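Local coordinates for D-alanyl-D-alanine carboxypeptidase (Enterococcus faecalis V583, PDB 5ZHF), which removes the C-terminal D-alanine from peptidoglycan-derived pentapeptides as a zinc-dependent DD-carboxypeptidase of the M15B family, an activity tied to vancomycin resistance, at residues 66-71 / 95-100; 78-83 / 169-174; 102-107 / 133-138; 147-152 / 159-164. One frame throughout, in Å; residues are numbered along the deposited sequence.

Interaction 1 of 4, residues 66-71 / 95-100; sequences GERIDI and SGYRTT
Glu67 reaches across to the start of the 95-100 loop and takes the backbone N-H of Gly96 on its carboxylate: Gly96 N to Glu67 OE1 is 3.1 Å, nearly straight at 163°. The oxygen is met on its anti side, well out of the carboxylate plane. A bend at chi2 (-62°) curls the side chain back, so that OE1 also lies 3.4 Å from Ser95 CA. The same OE1 accepts a bond from water 1 (2.8 Å to the water oxygen), which gives its other proton to Tyr97 O and itself accepts from Arg68 N; one water thus ties three groups of the two segments together. At Arg68 the backbones meet directly, Tyr97 N donating to Arg68 O over 2.8 Å. The Arg68 side chain then runs out beside Tyr97, where its guanidinium stands almost perpendicular to the phenol ring (81°): Tyr97 CD2 sits over one guanidinium face near its rim, 3.7 Å from Arg68 NH2, which approaches the ring at its edge. Ile69 turns from the loop to the other side of the strand, toward Val146 and helix 74-86. Strand 68-70 pairs with strand 60-62, whose Leu60 touches both Arg68 and Tyr97, while the loop leads from strand 91-95 of the four-stranded sheet into helix 100-116, which Thr99 caps at its N-terminus.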
loop_
_atom_site.group_PDB
_atom_site.type_symbol
_atom_site.label_atom_id
_atom_site.label_comp_id
_atom_site.label_asym_id
_atom_site.label_seq_id
_atom_site.Cartn_x
_atom_site.Cartn_y
_atom_site.Cartn_z
ATOM N N GLY A 66 -15.516 -5.314 -5.962
ATOM C CA GLY A 66 -16.001 -5.246 -4.606
ATOM C C GLY A 66 -15.034 -4.689 -3.572
ATOM O O GLY A 66 -15.451 -4.397 -2.427
ATOM N N GLU A 67 -13.771 -4.472 -3.954
ATOM C CA GLU A 67 -12.837 -3.753 -3.087
ATOM C C GLU A 67 -13.270 -2.289 -3.035
ATOM O O GLU A 67 -13.904 -1.794 -3.960
ATOM C CB GLU A 67 -11.392 -3.842 -3.600
ATOM C CG GLU A 67 -10.833 -5.260 -3.603
ATOM C CD GLU A 67 -10.751 -5.890 -2.216
ATOM O OE1 GLU A 67 -10.330 -5.223 -1.258
ATOM O OE2 GLU A 67 -11.082 -7.091 -2.114
ATOM N N ARG A 68 -12.972 -1.647 -1.916
ATOM C CA ARG A 68 -13.339 -0.250 -1.688
ATOM C C ARG A 68 -12.110 0.623 -1.547
ATOM O O ARG A 68 -11.069 0.167 -1.075
ATOM C CB ARG A 68 -14.206 -0.138 -0.438
ATOM C CG ARG A 68 -15.628 -0.649 -0.652
ATOM C CD ARG A 68 -16.453 -0.628 0.643
ATOM N NE ARG A 68 -15.885 -1.534 1.640
ATOM C CZ ARG A 68 -16.204 -1.587 2.932
ATOM N NH1 ARG A 68 -17.103 -0.770 3.451
ATOM N NH2 ARG A 68 -15.609 -2.490 3.716
ATOM N N ILE A 69 -12.268 1.885 -1.948
ATOM C CA ILE A 69 -11.210 2.894 -1.876
ATOM C C ILE A 69 -11.817 4.227 -1.431
ATOM O O ILE A 69 -13.001 4.470 -1.640
ATOM C CB ILE A 69 -10.501 3.082 -3.233
ATOM C CG1 ILE A 69 -11.522 3.411 -4.330
ATOM C CG2 ILE A 69 -9.663 1.854 -3.557
ATOM C CD1 ILE A 69 -10.919 4.047 -5.547
ATOM N N ASP A 70 -10.987 5.081 -0.845
ATOM C CA ASP A 70 -11.365 6.484 -0.598
ATOM C C ASP A 70 -11.830 7.092 -1.925
ATOM O O ASP A 70 -11.114 7.073 -2.916
ATOM C CB ASP A 70 -10.164 7.215 0.016
ATOM C CG ASP A 70 -10.479 8.637 0.456
ATOM O OD1 ASP A 70 -11.320 9.305 -0.183
ATOM O OD2 ASP A 70 -9.879 9.052 1.458
ATOM N N ILE A 71 -13.061 7.598 -1.955
ATOM C CA ILE A 71 -13.607 8.197 -3.178
ATOM C C ILE A 71 -12.646 9.256 -3.784
ATOM O O ILE A 71 -12.591 9.419 -4.992
ATOM C CB ILE A 71 -15.015 8.800 -2.950
ATOM C CG1 ILE A 71 -15.700 9.222 -4.264
ATOM C CG2 ILE A 71 -14.920 10.019 -2.031
ATOM C CD1 ILE A 71 -15.999 8.140 -5.278
ATOM N N SER A 95 -6.454 -5.729 -2.954
ATOM C CA SER A 95 -6.926 -5.320 -1.647
ATOM C C SER A 95 -6.876 -3.810 -1.537
ATOM O O SER A 95 -5.822 -3.198 -1.790
ATOM C CB SER A 95 -6.046 -5.913 -0.538
ATOM O OG SER A 95 -6.499 -5.488 0.747
ATOM N N GLY A 96 -7.997 -3.217 -1.151
ATOM C CA GLY A 96 -8.077 -1.766 -0.909
ATOM C C GLY A 96 -8.307 -1.516 0.583
ATOM O O GLY A 96 -7.491 -1.878 1.440
ATOM N N TYR A 97 -9.450 -0.925 0.881
ATOM C CA TYR A 97 -9.835 -0.623 2.241
ATOM C C TYR A 97 -10.008 -1.896 3.037
ATOM O O TYR A 97 -10.562 -2.887 2.525
ATOM C CB TYR A 97 -11.158 0.169 2.255
ATOM C CG TYR A 97 -11.636 0.446 3.640
ATOM C CD1 TYR A 97 -11.076 1.481 4.394
ATOM C CD2 TYR A 97 -12.615 -0.332 4.219
ATOM C CE1 TYR A 97 -11.505 1.724 5.686
ATOM C CE2 TYR A 97 -13.046 -0.090 5.512
ATOM C CZ TYR A 97 -12.475 0.946 6.236
ATOM O OH TYR A 97 -12.879 1.206 7.546
ATOM N N ARG A 98 -9.581 -1.866 4.297
ATOM C CA ARG A 98 -9.822 -2.948 5.234
ATOM C C ARG A 98 -10.363 -2.411 6.542
ATOM O O ARG A 98 -9.877 -1.397 7.051
ATOM C CB ARG A 98 -8.528 -3.681 5.556
ATOM C CG ARG A 98 -7.865 -4.362 4.386
ATOM C CD ARG A 98 -6.534 -4.934 4.869
ATOM N NE ARG A 98 -5.765 -5.369 3.738
ATOM C CZ ARG A 98 -4.452 -5.549 3.705
ATOM N NH1 ARG A 98 -3.685 -5.371 4.783
ATOM N NH2 ARG A 98 -3.900 -5.917 2.544
ATOM N N THR A 99 -11.336 -3.119 7.098
ATOM C CA THR A 99 -11.821 -2.834 8.452
ATOM C C THR A 99 -10.782 -3.335 9.460
ATOM O O THR A 99 -9.858 -4.085 9.115
ATOM C CB THR A 99 -13.153 -3.541 8.756
ATOM O OG1 THR A 99 -12.951 -4.947 8.744
ATOM C CG2 THR A 99 -14.257 -3.185 7.724
ATOM N N THR A 100 -10.968 -2.930 10.711
ATOM C CA THR A 100 -10.130 -3.393 11.815
ATOM C C THR A 100 -10.090 -4.916 11.892
ATOM O O THR A 100 -9.008 -5.508 11.978
ATOM C CB THR A 100 -10.659 -2.801 13.136
ATOM O OG1 THR A 100 -10.559 -1.371 13.070
ATOM C CG2 THR A 100 -9.892 -3.356 14.359
HETATM O O HOH W 1 -11.653 -3.215 0.112
#

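Interaction 2 of 4, residues 78-83 / 169-174; sequences QDLFDA and YRFGFI
Phe171 lays one ring face on helix 74-86, directly over the backbone of Leu80: Leu80 CA stands 3.8 Å from the ring centroid and only 11° off the ring normal, a CH-pi contact. Around that centre, Asp79 CB touches Phe171 CD1 at 3.7 Å, and one turn along the helix Ala83 CB presses on Phe171 CZ at 3.4 Å. The Leu80 side chain, with CG anti to its backbone N (chi1 -178°), continues past the ring and brings CD1 within 4.0 Å of Phe173 CD1, bridging the two phenylalanines. On the opposite face Arg170 CB lies offset toward the rim, and Phe171 CE2 stands over one face of the Arg170 guanidinium. Gly172, with positive phi, turns the chain between the two rings. Farther out, Tyr196 meets Phe173 edge-to-face. Trp163 of helix 157-167 packs against Leu80, Ala83 and Phe171, while the Leu80-Phe173 contact ties helix 74-86 to strand 173-175, one of the two outer strands of the four-stranded sheet.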
loop_
_atom_site.group_PDB
_atom_site.type_symbol
_atom_site.label_atom_id
_atom_site.label_comp_id
_atom_site.label_asym_id
_atom_site.label_seq_id
_atom_site.Cartn_x
_atom_site.Cartn_y
_atom_site.Cartn_z
ATOM N N GLN A 78 -8.194 5.105 -11.513
ATOM C CA GLN A 78 -8.717 4.787 -12.849
ATOM C C GLN A 78 -7.740 5.216 -13.928
ATOM O O GLN A 78 -7.456 4.452 -14.854
ATOM C CB GLN A 78 -10.097 5.424 -13.071
ATOM C CG GLN A 78 -10.769 4.977 -14.371
ATOM C CD GLN A 78 -11.124 3.489 -14.395
ATOM O OE1 GLN A 78 -11.832 2.988 -13.513
ATOM N NE2 GLN A 78 -10.615 2.765 -15.408
ATOM N N ASP A 79 -7.196 6.433 -13.810
ATOM C CA ASP A 79 -6.191 6.883 -14.779
ATOM C C ASP A 79 -4.965 5.982 -14.805
ATOM O O ASP A 79 -4.414 5.689 -15.881
ATOM C CB ASP A 79 -5.736 8.303 -14.494
ATOM C CG ASP A 79 -6.800 9.346 -14.779
ATOM O OD1 ASP A 79 -7.821 9.069 -15.439
ATOM O OD2 ASP A 79 -6.585 10.479 -14.312
ATOM N N LEU A 80 -4.532 5.539 -13.628
ATOM C CA LEU A 80 -3.394 4.646 -13.510
ATOM C C LEU A 80 -3.676 3.312 -14.253
ATOM O O LEU A 80 -2.845 2.848 -15.041
ATOM C CB LEU A 80 -3.049 4.394 -12.059
ATOM C CG LEU A 80 -1.826 3.503 -11.849
ATOM C CD1 LEU A 80 -1.029 3.898 -10.631
ATOM C CD2 LEU A 80 -2.185 2.024 -11.764
ATOM N N PHE A 81 -4.835 2.735 -13.974
ATOM C CA PHE A 81 -5.205 1.458 -14.600
ATOM C C PHE A 81 -5.368 1.595 -16.112
ATOM O O PHE A 81 -4.870 0.742 -16.883
ATOM C CB PHE A 81 -6.450 0.841 -13.944
ATOM C CG PHE A 81 -6.133 -0.034 -12.759
ATOM C CD1 PHE A 81 -5.325 0.410 -11.742
ATOM C CD2 PHE A 81 -6.652 -1.313 -12.666
ATOM C CE1 PHE A 81 -5.021 -0.382 -10.648
ATOM C CE2 PHE A 81 -6.366 -2.108 -11.568
ATOM C CZ PHE A 81 -5.538 -1.664 -10.574
ATOM N N ASP A 82 -6.008 2.683 -16.537
ATOM C CA ASP A 82 -6.137 2.976 -17.960
ATOM C C ASP A 82 -4.778 3.057 -18.662
ATOM O O ASP A 82 -4.616 2.510 -19.758
ATOM C CB ASP A 82 -6.887 4.293 -18.182
ATOM C CG ASP A 82 -8.375 4.206 -17.887
ATOM O OD1 ASP A 82 -8.923 3.116 -17.654
ATOM O OD2 ASP A 82 -9.012 5.281 -17.915
ATOM N N ALA A 83 -3.804 3.724 -18.025
ATOM C CA ALA A 83 -2.457 3.885 -18.582
ATOM C C ALA A 83 -1.699 2.570 -18.637
ATOM O O ALA A 83 -1.010 2.283 -19.629
ATOM C CB ALA A 83 -1.647 4.899 -17.760
ATOM N N TYR A 169 3.840 7.212 -9.917
ATOM C CA TYR A 169 3.944 8.592 -9.391
ATOM C C TYR A 169 3.247 9.615 -10.271
ATOM O O TYR A 169 2.737 10.608 -9.784
ATOM C CB TYR A 169 5.416 8.992 -9.175
ATOM C CG TYR A 169 6.172 9.199 -10.456
ATOM C CD1 TYR A 169 6.783 8.130 -11.108
ATOM C CD2 TYR A 169 6.259 10.470 -11.049
ATOM C CE1 TYR A 169 7.467 8.312 -12.300
ATOM C CE2 TYR A 169 6.949 10.661 -12.236
ATOM C CZ TYR A 169 7.546 9.581 -12.867
ATOM O OH TYR A 169 8.242 9.731 -14.080
ATOM N N ARG A 170 3.180 9.341 -11.571
ATOM C CA ARG A 170 2.473 10.208 -12.506
ATOM C C ARG A 170 0.963 10.341 -12.197
ATOM O O ARG A 170 0.311 11.281 -12.654
ATOM C CB ARG A 170 2.712 9.715 -13.951
ATOM C CG ARG A 170 4.178 9.733 -14.370
ATOM C CD ARG A 170 4.401 9.560 -15.869
ATOM N NE ARG A 170 4.012 8.226 -16.333
ATOM C CZ ARG A 170 2.936 7.918 -17.060
ATOM N NH1 ARG A 170 2.074 8.851 -17.448
ATOM N NH2 ARG A 170 2.715 6.646 -17.419
ATOM N N PHE A 171 0.424 9.403 -11.413
ATOM C CA PHE A 171 -0.979 9.351 -11.006
ATOM C C PHE A 171 -1.170 9.554 -9.514
ATOM O O PHE A 171 -2.280 9.398 -9.000
ATOM C CB PHE A 171 -1.579 8.020 -11.454
ATOM C CG PHE A 171 -1.301 7.741 -12.883
ATOM C CD1 PHE A 171 -2.086 8.309 -13.868
ATOM C CD2 PHE A 171 -0.209 6.973 -13.251
ATOM C CE1 PHE A 171 -1.794 8.106 -15.220
ATOM C CE2 PHE A 171 0.080 6.767 -14.592
ATOM C CZ PHE A 171 -0.727 7.318 -15.573
ATOM N N GLY A 172 -0.101 9.960 -8.829
ATOM C CA GLY A 172 -0.179 10.302 -7.426
ATOM C C GLY A 172 0.066 9.158 -6.456
ATOM O O GLY A 172 -0.189 9.304 -5.276
ATOM N N PHE A 173 0.519 7.998 -6.945
ATOM C CA PHE A 173 0.764 6.862 -6.076
ATOM C C PHE A 173 2.262 6.573 -5.948
ATOM O O PHE A 173 3.009 6.688 -6.920
ATOM C CB PHE A 173 0.082 5.596 -6.634
ATOM C CG PHE A 173 -1.405 5.637 -6.604
ATOM C CD1 PHE A 173 -2.113 6.260 -7.614
ATOM C CD2 PHE A 173 -2.117 5.021 -5.573
ATOM C CE1 PHE A 173 -3.498 6.272 -7.590
ATOM C CE2 PHE A 173 -3.506 5.035 -5.536
ATOM C CZ PHE A 173 -4.190 5.662 -6.558
ATOM N N ILE A 174 2.685 6.174 -4.760
ATOM C CA ILE A 174 4.067 5.782 -4.502
ATOM C C ILE A 174 4.184 4.317 -4.103
ATOM O O ILE A 174 3.269 3.731 -3.474
ATOM C CB ILE A 174 4.749 6.672 -3.433
ATOM C CG1 ILE A 174 4.011 6.600 -2.077
ATOM C CG2 ILE A 174 4.792 8.100 -3.931
ATOM C CD1 ILE A 174 4.632 7.448 -0.970
#

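Interaction 3 of 4, residues 102-107 / 133-138; sequences KQQEIM and AVPGTS
Gln103 points its amide into the bend of the 133-138 loop, where NE2 donates to Ala133 O over 2.9 Å at an almost perfectly straight 178°. The acceptor lies in the amide plane, although the donor is tilted 25° from the carbonyl plane. Ser138 CB packs against the amide carbon, Gln103 CD, at 3.5 Å, and water 2 links Gln103 NE2 with Ser138 OG. Since Arg98 holds Gln103 OE1, both ends of the amide are gripped and its rotation is fixed; Ser138 OG is in turn bonded to His140 N. Selenomethionine Met107, fully extended with all three torsions near 180°, lies alongside Val134 and points the same way, CE tight against Val134 CG1 at 3.3 Å. Its selenium also touches Pro135 CD at 3.8 Å. Gln104 crosses the proline ring at an angle, its OE1 3.4 Å from Pro135 CG, while its NE2 bonds Asp108. Pro135 and Gly136 form the middle of a type II beta turn. Gln103, Ala133 and Ser138 are substrate-binding residues, so this contact probably helps shape the peptide site beside the zinc.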
loop_
_atom_site.group_PDB
_atom_site.type_symbol
_atom_site.label_atom_id
_atom_site.label_comp_id
_atom_site.label_asym_id
_atom_site.label_seq_id
_atom_site.Cartn_x
_atom_site.Cartn_y
_atom_site.Cartn_z
ATOM N N LYS A 102 -10.774 -7.135 9.502
ATOM C CA LYS A 102 -10.089 -7.715 8.329
ATOM C C LYS A 102 -8.574 -7.655 8.517
ATOM O O LYS A 102 -7.864 -8.665 8.284
ATOM C CB LYS A 102 -10.508 -7.033 7.018
ATOM C CG LYS A 102 -9.857 -7.592 5.742
ATOM C CD LYS A 102 -10.093 -9.098 5.576
ATOM C CE LYS A 102 -10.056 -9.604 4.138
ATOM N NZ LYS A 102 -10.991 -10.764 3.940
ATOM N N GLN A 103 -8.086 -6.510 8.977
ATOM C CA GLN A 103 -6.659 -6.326 9.215
ATOM C C GLN A 103 -6.136 -7.337 10.244
ATOM O O GLN A 103 -5.077 -7.935 10.027
ATOM C CB GLN A 103 -6.336 -4.896 9.670
ATOM C CG GLN A 103 -4.853 -4.568 9.719
ATOM C CD GLN A 103 -4.139 -4.634 8.371
ATOM O OE1 GLN A 103 -4.753 -4.504 7.316
ATOM N NE2 GLN A 103 -2.817 -4.817 8.414
ATOM N N GLN A 104 -6.881 -7.510 11.339
ATOM C CA GLN A 104 -6.537 -8.512 12.369
ATOM C C GLN A 104 -6.444 -9.915 11.758
ATOM O O GLN A 104 -5.516 -10.664 12.042
ATOM C CB GLN A 104 -7.581 -8.521 13.503
ATOM C CG GLN A 104 -7.199 -9.414 14.679
ATOM C CD GLN A 104 -6.054 -8.827 15.456
ATOM O OE1 GLN A 104 -6.214 -7.789 16.095
ATOM N NE2 GLN A 104 -4.876 -9.442 15.356
ATOM N N GLU A 105 -7.406 -10.268 10.919
ATOM C CA GLU A 105 -7.438 -11.599 10.306
ATOM C C GLU A 105 -6.252 -11.830 9.365
ATOM O O GLU A 105 -5.658 -12.919 9.356
ATOM C CB GLU A 105 -8.761 -11.816 9.565
ATOM C CG GLU A 105 -9.948 -11.911 10.510
ATOM C CD GLU A 105 -11.299 -11.947 9.819
ATOM O OE1 GLU A 105 -11.350 -12.039 8.574
ATOM O OE2 GLU A 105 -12.320 -11.893 10.542
ATOM N N ILE A 106 -5.934 -10.818 8.592
ATOM C CA ILE A 106 -4.811 -10.910 7.704
ATOM C C ILE A 106 -3.536 -11.032 8.519
ATOM O O ILE A 106 -2.708 -11.805 8.194
ATOM C CB ILE A 106 -4.768 -9.745 6.712
ATOM C CG1 ILE A 106 -5.950 -9.866 5.789
ATOM C CG2 ILE A 106 -3.473 -9.746 5.931
ATOM C CD1 ILE A 106 -6.060 -8.772 4.777
HETATM N N MSE A 107 -3.424 -10.270 9.605
HETATM C CA MSE A 107 -2.247 -10.333 10.463
HETATM C C MSE A 107 -2.092 -11.685 11.119
HETATM O O MSE A 107 -0.960 -12.210 11.195
HETATM C CB MSE A 107 -2.354 -9.261 11.542
HETATM C CG MSE A 107 -1.128 -9.276 12.448
HETATM SE SE MSE A 107 -1.303 -7.865 13.813
HETATM C CE MSE A 107 0.402 -8.177 14.749
ATOM N N ALA A 133 0.605 -4.903 9.115
ATOM C CA ALA A 133 0.565 -3.975 10.235
ATOM C C ALA A 133 -0.461 -4.403 11.288
ATOM O O ALA A 133 -1.474 -5.050 10.958
ATOM C CB ALA A 133 0.269 -2.583 9.712
ATOM N N VAL A 134 -0.219 -4.057 12.557
ATOM C CA VAL A 134 -1.217 -4.347 13.591
ATOM C C VAL A 134 -2.430 -3.476 13.301
ATOM O O VAL A 134 -2.274 -2.349 12.806
ATOM C CB VAL A 134 -0.723 -4.154 15.065
ATOM C CG1 VAL A 134 0.559 -4.946 15.334
ATOM C CG2 VAL A 134 -0.548 -2.696 15.435
ATOM N N PRO A 135 -3.635 -3.974 13.601
ATOM C CA PRO A 135 -4.796 -3.122 13.344
ATOM C C PRO A 135 -4.675 -1.733 13.966
ATOM O O PRO A 135 -4.175 -1.569 15.089
ATOM C CB PRO A 135 -5.955 -3.923 13.946
ATOM C CG PRO A 135 -5.498 -5.329 13.857
ATOM C CD PRO A 135 -4.043 -5.269 14.174
ATOM N N GLY A 136 -5.090 -0.738 13.193
ATOM C CA GLY A 136 -4.925 0.665 13.541
ATOM C C GLY A 136 -3.706 1.326 12.960
ATOM O O GLY A 136 -3.603 2.546 13.016
ATOM N N THR A 137 -2.766 0.541 12.406
ATOM C CA THR A 137 -1.544 1.080 11.856
ATOM C C THR A 137 -1.331 0.702 10.396
ATOM O O THR A 137 -0.244 0.917 9.887
ATOM C CB THR A 137 -0.309 0.632 12.677
ATOM O OG1 THR A 137 -0.117 -0.788 12.575
ATOM C CG2 THR A 137 -0.494 0.996 14.132
ATOM N N SER A 138 -2.375 0.192 9.715
ATOM C CA SER A 138 -2.275 -0.130 8.289
ATOM C C SER A 138 -2.801 1.017 7.455
ATOM O O SER A 138 -3.884 1.524 7.722
ATOM C CB SER A 138 -3.127 -1.345 7.928
ATOM O OG SER A 138 -3.006 -1.591 6.529
HETATM O O HOH W 2 -0.638 -3.792 6.281
#

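Interaction 4 of 4, residues 147-152 / 159-164; sequences DINADG and EVYRWL. With ZN (zinc ion), chain C.
Ile148 and Ala150 of strand 145-150 rest on helix 157-167, a helix packed on the face of the sheet in the zinc-dependent carboxypeptidase fold of family M15: helix 159-164 lies 7.7 Å from strand 147-150, axis to axis, its N-to-C direction inclined 131° to that of the strand. Apolar contacts dominate. Ile148 CG2 meets Leu164 CD1 at 3.7 Å and also reaches Val160 CG1; the Ile148 and Val160 side chains cross at about a right angle. Val160 uses both branches: with CG1 anti to the backbone N (chi1 167°), CG2 is left to press on Ala150 CB at 3.5 Å. Polar groups meet along the edge of the Tyr161 ring. Ile148 O approaches Tyr161 CE1 in the ring plane at 3.4 Å and is buried here without a polar partner in the model. The Asn149 side chain lies alongside Tyr161, its amide plane turned 65° from the ring, close to the phenol oxygen. Main-chain bonds run from Ile148 N toward Trp192, just before strand 193-196, and from Asn149 to Ile92 of strand 91-95. Of the two segments, the strand supplies the metal ligand: Asp147, joined by His140 and His193 from elsewhere in the chain, with water 3 at 2.2 Å from the zinc. Asp147 OD1 binds zinc at 2.0 Å, while its OD2 stays 2.9 Å from the metal and forms a salt bridge with Arg98.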
loop_
_atom_site.group_PDB
_atom_site.type_symbol
_atom_site.label_atom_id
_atom_site.label_comp_id
_atom_site.label_asym_id
_atom_site.label_seq_id
_atom_site.Cartn_x
_atom_site.Cartn_y
_atom_site.Cartn_z
ATOM N N ASP A 147 -3.274 -2.806 -2.787
ATOM C CA ASP A 147 -2.346 -3.834 -3.240
ATOM C C ASP A 147 -2.729 -4.161 -4.645
ATOM O O ASP A 147 -3.873 -4.521 -4.902
ATOM C CB ASP A 147 -2.403 -5.078 -2.367
ATOM C CG ASP A 147 -1.990 -4.809 -0.945
ATOM O OD1 ASP A 147 -1.143 -3.916 -0.688
ATOM O OD2 ASP A 147 -2.476 -5.540 -0.079
ATOM N N ILE A 148 -1.798 -3.967 -5.564
ATOM C CA ILE A 148 -2.067 -4.103 -6.969
ATOM C C ILE A 148 -1.299 -5.334 -7.417
ATOM O O ILE A 148 -0.089 -5.395 -7.230
ATOM C CB ILE A 148 -1.634 -2.862 -7.770
ATOM C CG1 ILE A 148 -2.433 -1.629 -7.299
ATOM C CG2 ILE A 148 -1.858 -3.129 -9.268
ATOM C CD1 ILE A 148 -1.881 -0.307 -7.842
ATOM N N ASN A 149 -2.008 -6.307 -7.976
ATOM C CA ASN A 149 -1.370 -7.497 -8.540
ATOM C C ASN A 149 -1.633 -7.558 -10.022
ATOM O O ASN A 149 -2.358 -6.739 -10.590
ATOM C CB ASN A 149 -1.910 -8.747 -7.841
ATOM C CG ASN A 149 -1.329 -8.942 -6.457
ATOM O OD1 ASN A 149 -0.237 -8.453 -6.132
ATOM N ND2 ASN A 149 -2.042 -9.706 -5.643
ATOM N N ALA A 150 -1.055 -8.562 -10.668
ATOM C CA ALA A 150 -1.344 -8.819 -12.073
ATOM C C ALA A 150 -2.604 -9.645 -12.265
ATOM O O ALA A 150 -2.976 -10.428 -11.373
ATOM C CB ALA A 150 -0.167 -9.520 -12.707
ATOM N N ASP A 151 -3.263 -9.484 -13.411
ATOM C CA ASP A 151 -4.429 -10.295 -13.718
ATOM C C ASP A 151 -4.044 -11.778 -13.939
ATOM O O ASP A 151 -4.913 -12.622 -13.854
ATOM C CB ASP A 151 -5.300 -9.726 -14.840
ATOM C CG ASP A 151 -4.761 -9.966 -16.234
ATOM O OD1 ASP A 151 -3.594 -10.383 -16.423
ATOM O OD2 ASP A 151 -5.559 -9.678 -17.138
ATOM N N GLY A 152 -2.766 -12.053 -14.192
ATOM C CA GLY A 152 -2.232 -13.422 -14.291
ATOM C C GLY A 152 -2.209 -13.909 -15.722
ATOM O O GLY A 152 -1.157 -14.381 -16.213
ATOM N N GLU A 159 5.853 -8.032 -14.202
ATOM C CA GLU A 159 5.546 -7.033 -15.232
ATOM C C GLU A 159 4.737 -5.850 -14.660
ATOM O O GLU A 159 5.025 -4.685 -14.942
ATOM C CB GLU A 159 4.770 -7.667 -16.395
ATOM C CG GLU A 159 5.672 -8.529 -17.268
ATOM C CD GLU A 159 4.950 -9.435 -18.254
ATOM O OE1 GLU A 159 3.758 -9.739 -18.109
ATOM O OE2 GLU A 159 5.634 -9.871 -19.199
ATOM N N VAL A 160 3.716 -6.181 -13.885
ATOM C CA VAL A 160 2.894 -5.167 -13.216
ATOM C C VAL A 160 3.716 -4.394 -12.180
ATOM O O VAL A 160 3.623 -3.169 -12.135
ATOM C CB VAL A 160 1.644 -5.811 -12.577
ATOM C CG1 VAL A 160 0.943 -4.843 -11.622
ATOM C CG2 VAL A 160 0.716 -6.274 -13.684
ATOM N N TYR A 161 4.517 -5.096 -11.371
ATOM C CA TYR A 161 5.313 -4.431 -10.337
ATOM C C TYR A 161 6.344 -3.489 -10.939
ATOM O O TYR A 161 6.537 -2.365 -10.450
ATOM C CB TYR A 161 5.991 -5.428 -9.392
ATOM C CG TYR A 161 5.066 -6.384 -8.680
ATOM C CD1 TYR A 161 3.748 -6.030 -8.342
ATOM C CD2 TYR A 161 5.507 -7.651 -8.301
ATOM C CE1 TYR A 161 2.918 -6.896 -7.663
ATOM C CE2 TYR A 161 4.666 -8.525 -7.644
ATOM C CZ TYR A 161 3.376 -8.144 -7.319
ATOM O OH TYR A 161 2.543 -9.022 -6.664
ATOM N N ARG A 162 6.970 -3.919 -12.030
ATOM C CA ARG A 162 7.913 -3.075 -12.747
ATOM C C ARG A 162 7.237 -1.841 -13.337
ATOM O O ARG A 162 7.753 -0.731 -13.197
ATOM C CB ARG A 162 8.653 -3.872 -13.825
ATOM C CG ARG A 162 9.732 -3.048 -14.510
ATOM C CD ARG A 162 10.465 -3.871 -15.541
ATOM N NE ARG A 162 9.575 -4.335 -16.594
ATOM C CZ ARG A 162 9.966 -5.056 -17.640
ATOM N NH1 ARG A 162 11.249 -5.393 -17.788
ATOM N NH2 ARG A 162 9.070 -5.437 -18.550
ATOM N N TRP A 163 6.065 -2.015 -13.965
ATOM C CA TRP A 163 5.358 -0.902 -14.550
ATOM C C TRP A 163 4.963 0.095 -13.461
ATOM O O TRP A 163 5.092 1.313 -13.647
ATOM C CB TRP A 163 4.131 -1.367 -15.339
ATOM C CG TRP A 163 3.464 -0.249 -16.087
ATOM C CD1 TRP A 163 3.678 0.104 -17.390
ATOM C CD2 TRP A 163 2.509 0.690 -15.566
ATOM N NE1 TRP A 163 2.905 1.176 -17.724
ATOM C CE2 TRP A 163 2.196 1.579 -16.619
ATOM C CE3 TRP A 163 1.875 0.858 -14.321
ATOM C CZ2 TRP A 163 1.281 2.613 -16.474
ATOM C CZ3 TRP A 163 0.980 1.913 -14.169
ATOM C CH2 TRP A 163 0.688 2.767 -15.241
ATOM N N LEU A 164 4.463 -0.422 -12.338
ATOM C CA LEU A 164 4.041 0.467 -11.250
ATOM C C LEU A 164 5.242 1.276 -10.720
ATOM O O LEU A 164 5.132 2.509 -10.476
ATOM C CB LEU A 164 3.422 -0.341 -10.125
ATOM C CG LEU A 164 2.055 -0.914 -10.456
ATOM C CD1 LEU A 164 1.671 -1.978 -9.452
ATOM C CD2 LEU A 164 0.975 0.162 -10.572
HETATM ZN ZN ZN C . -0.808 -3.507 1.226
HETATM O O HOH W 3 0.504 -5.121 1.997
#

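How the interactions relate
Interaction 1 is a surface contact built on one backbone bond, a carboxylate-to-amide bond and a bridging water; the other three are partly buried. Interactions 2 and 4 lie about 12 Å apart, centre to centre, and share an apolar layer against the same sheet: Trp163 and Leu164 of 159-164 pack on Leu80 of 78-83. Interaction 3, about 26 Å from interaction 2 between centres and across the middle of the chain, mixes amide bonding with selenium and proline packing. Arg98 connects the zinc side to the substrate side, hydrogen-bonded to Gln103 of interaction 3 and salt-bridged to Asp147 of interaction 4, while Ser95 O accepts from Asp147 N. Interaction 2 instead stays about 11 Å from the zinc, measured from the Phe173 side chain.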